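Local structure of Epf (Streptococcus pyogenes, 4ES8) at residues A[152-158]-A[176-182]. The protein acts as a cell-surface adhesin of the bacterium, attaching to cells through an N-terminal domain that contains a carbohydrate-binding module. Sequence-based numbering, arbitrary orientation.
Sequences KYASNVK and ISFRTLK. With NA (sodium ion), chain F.
S155 and R179 form an antiparallel hydrogen-bonded pair, S155 N to R179 O and R179 N to S155 O, both at 2.9 Å. K158 and S177 repeat this exchange, yet the register slips by one residue between the two pairs, the signature of a beta bulge. N156, with positive phi (57°), occupies the irregular step; water 2 bridges its O to S177 OG. Past the strand end, Y153 O takes L181 N at 3.0 Å from above its carbonyl plane, and water 1 links that oxygen to K182 N. L181 CD2 lies 4.0 Å from S155 CB, and K182 NZ approaches Y153 CE1 obliquely at 3.8 Å. A154 CB meets the F178 ring obliquely, 3.7 Å from CD2, while both methyls of V157 pack alongside neighbours, CG1 on I176 CG2 and CG2 on F178 CB. The backbone bonds stitch strand 154-159 as an outermost strand onto 172-180 in a seven-stranded antiparallel sheet; A154, I176 and F178 look inward to strand 127-135 of the facing sheet, a beta-sandwich arrangement. On the face carrying S155, S177 and R179, S155 OG sits 3.5 Å from R179 CB; the arginine, bent at chi3 (-77°), sends NE to a salt bridge with D113 and NH1 to D240 O. V157 O is a rather distant sodium ligand, at 2.9 Å.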
loop_
_atom_site.group_PDB
_atom_site.type_symbol
_atom_site.label_atom_id
_atom_site.label_comp_id
_atom_site.label_asym_id
_atom_site.label_seq_id
_atom_site.Cartn_x
_atom_site.Cartn_y
_atom_site.Cartn_z
ATOM N N LYS A 152 3.880 6.743 -11.325
ATOM C CA LYS A 152 4.271 5.436 -11.855
ATOM C C LYS A 152 3.925 4.325 -10.867
ATOM O O LYS A 152 3.817 3.158 -11.275
ATOM C CB LYS A 152 5.806 5.376 -12.082
ATOM C CG LYS A 152 6.358 6.318 -13.138
ATOM C CD LYS A 152 7.884 6.218 -13.118
ATOM C CE LYS A 152 8.560 7.223 -14.019
ATOM N NZ LYS A 152 10.040 7.114 -13.941
ATOM N N TYR A 153 3.762 4.667 -9.559
ATOM C CA TYR A 153 3.568 3.654 -8.507
ATOM C C TYR A 153 2.197 3.667 -7.859
ATOM O O TYR A 153 1.748 2.621 -7.382
ATOM C CB TYR A 153 4.639 3.826 -7.412
ATOM C CG TYR A 153 6.030 4.003 -7.982
ATOM C CD1 TYR A 153 6.695 2.944 -8.601
ATOM C CD2 TYR A 153 6.664 5.238 -7.948
ATOM C CE1 TYR A 153 7.968 3.107 -9.144
ATOM C CE2 TYR A 153 7.934 5.418 -8.497
ATOM C CZ TYR A 153 8.580 4.350 -9.101
ATOM O OH TYR A 153 9.838 4.513 -9.631
ATOM N N ALA A 154 1.540 4.830 -7.804
ATOM C CA ALA A 154 0.272 4.932 -7.134
ATOM C C ALA A 154 -0.677 5.823 -7.876
ATOM O O ALA A 154 -0.264 6.806 -8.516
ATOM C CB ALA A 154 0.511 5.515 -5.736
ATOM N N SER A 155 -1.957 5.469 -7.777
ATOM C CA SER A 155 -3.039 6.311 -8.244
ATOM C C SER A 155 -3.940 6.693 -7.069
ATOM O O SER A 155 -3.883 6.084 -5.972
ATOM C CB SER A 155 -3.857 5.616 -9.325
ATOM O OG SER A 155 -4.581 4.542 -8.758
ATOM N N ASN A 156 -4.773 7.729 -7.286
ATOM C CA ASN A 156 -5.796 8.134 -6.316
ATOM C C ASN A 156 -5.197 8.473 -4.944
ATOM O O ASN A 156 -5.819 8.177 -3.910
ATOM C CB ASN A 156 -6.846 7.012 -6.173
ATOM C CG ASN A 156 -7.415 6.557 -7.506
ATOM O OD1 ASN A 156 -8.111 7.298 -8.191
ATOM N ND2 ASN A 156 -7.112 5.338 -7.920
ATOM N N VAL A 157 -4.002 9.098 -4.916
ATOM C CA VAL A 157 -3.387 9.451 -3.617
ATOM C C VAL A 157 -4.206 10.537 -2.960
ATOM O O VAL A 157 -4.573 11.529 -3.617
ATOM C CB VAL A 157 -1.919 9.884 -3.772
ATOM C CG1 VAL A 157 -1.310 10.243 -2.407
ATOM C CG2 VAL A 157 -1.100 8.799 -4.474
ATOM N N LYS A 158 -4.512 10.357 -1.666
ATOM C CA LYS A 158 -5.319 11.338 -0.952
ATOM C C LYS A 158 -4.881 11.432 0.494
ATOM O O LYS A 158 -4.866 10.419 1.199
ATOM C CB LYS A 158 -6.826 10.979 -1.026
ATOM C CG LYS A 158 -7.764 11.886 -0.211
ATOM C CD LYS A 158 -9.232 11.450 -0.334
ATOM C CE LYS A 158 -10.186 12.291 0.507
ATOM N NZ LYS A 158 -11.596 11.832 0.322
ATOM N N ILE A 176 -3.221 8.691 4.781
ATOM C CA ILE A 176 -3.003 8.775 3.337
ATOM C C ILE A 176 -3.497 7.501 2.717
ATOM O O ILE A 176 -3.105 6.428 3.175
ATOM C CB ILE A 176 -1.524 9.030 2.965
ATOM C CG1 ILE A 176 -0.998 10.332 3.618
ATOM C CG2 ILE A 176 -1.335 9.043 1.422
ATOM C CD1 ILE A 176 0.514 10.597 3.447
ATOM N N SER A 177 -4.370 7.600 1.702
ATOM C CA SER A 177 -4.849 6.392 1.038
ATOM C C SER A 177 -4.406 6.439 -0.422
ATOM O O SER A 177 -4.201 7.526 -0.966
ATOM C CB SER A 177 -6.364 6.258 1.156
ATOM O OG SER A 177 -7.055 7.363 0.600
ATOM N N PHE A 178 -4.213 5.263 -1.032
ATOM C CA PHE A 178 -3.797 5.200 -2.424
ATOM C C PHE A 178 -4.072 3.819 -2.958
ATOM O O PHE A 178 -4.263 2.873 -2.187
ATOM C CB PHE A 178 -2.307 5.555 -2.616
ATOM C CG PHE A 178 -1.352 4.555 -2.017
ATOM C CD1 PHE A 178 -1.092 4.545 -0.647
ATOM C CD2 PHE A 178 -0.724 3.604 -2.816
ATOM C CE1 PHE A 178 -0.221 3.600 -0.091
ATOM C CE2 PHE A 178 0.155 2.667 -2.258
ATOM C CZ PHE A 178 0.403 2.677 -0.901
ATOM N N ARG A 179 -4.031 3.705 -4.277
ATOM C CA ARG A 179 -4.153 2.417 -4.969
ATOM C C ARG A 179 -2.837 2.114 -5.670
ATOM O O ARG A 179 -2.269 2.999 -6.328
ATOM C CB ARG A 179 -5.304 2.475 -6.003
ATOM C CG ARG A 179 -5.466 1.203 -6.819
ATOM C CD ARG A 179 -6.775 1.217 -7.616
ATOM N NE ARG A 179 -7.891 0.925 -6.709
ATOM C CZ ARG A 179 -9.170 0.859 -7.068
ATOM N NH1 ARG A 179 -9.530 1.087 -8.327
ATOM N NH2 ARG A 179 -10.099 0.559 -6.170
ATOM N N THR A 180 -2.337 0.865 -5.569
ATOM C CA THR A 180 -1.086 0.546 -6.267
ATOM C C THR A 180 -1.268 0.309 -7.780
ATOM O O THR A 180 -2.292 -0.246 -8.228
ATOM C CB THR A 180 -0.494 -0.713 -5.688
ATOM O OG1 THR A 180 -1.497 -1.756 -5.737
ATOM C CG2 THR A 180 0.025 -0.503 -4.268
ATOM N N LEU A 181 -0.235 0.680 -8.546
ATOM C CA LEU A 181 -0.184 0.436 -9.998
ATOM C C LEU A 181 0.712 -0.765 -10.311
ATOM O O LEU A 181 0.713 -1.263 -11.450
ATOM C CB LEU A 181 0.319 1.697 -10.747
ATOM C CG LEU A 181 -0.620 2.902 -10.641
ATOM C CD1 LEU A 181 -0.023 4.134 -11.281
ATOM C CD2 LEU A 181 -2.043 2.607 -11.206
ATOM N N LYS A 182 1.529 -1.189 -9.331
ATOM C CA LYS A 182 2.468 -2.300 -9.472
ATOM C C LYS A 182 2.388 -3.242 -8.283
ATOM O O LYS A 182 1.860 -2.859 -7.245
ATOM C CB LYS A 182 3.925 -1.763 -9.526
ATOM C CG LYS A 182 4.243 -0.772 -10.645
ATOM C CD LYS A 182 5.707 -0.347 -10.596
ATOM C CE LYS A 182 6.097 0.477 -11.803
ATOM N NZ LYS A 182 7.573 0.557 -11.956
HETATM NA NA NA F . -5.597 14.244 -3.466
HETATM O O HOH W 1 2.665 0.052 -7.052
HETATM O O HOH W 2 -7.545 7.345 -2.169
HETATM O O HOH W 3 -7.053 9.174 2.667
HETATM O O HOH W 4 -3.426 14.738 -3.784
HETATM O O HOH W 5 -4.886 14.966 -0.703
#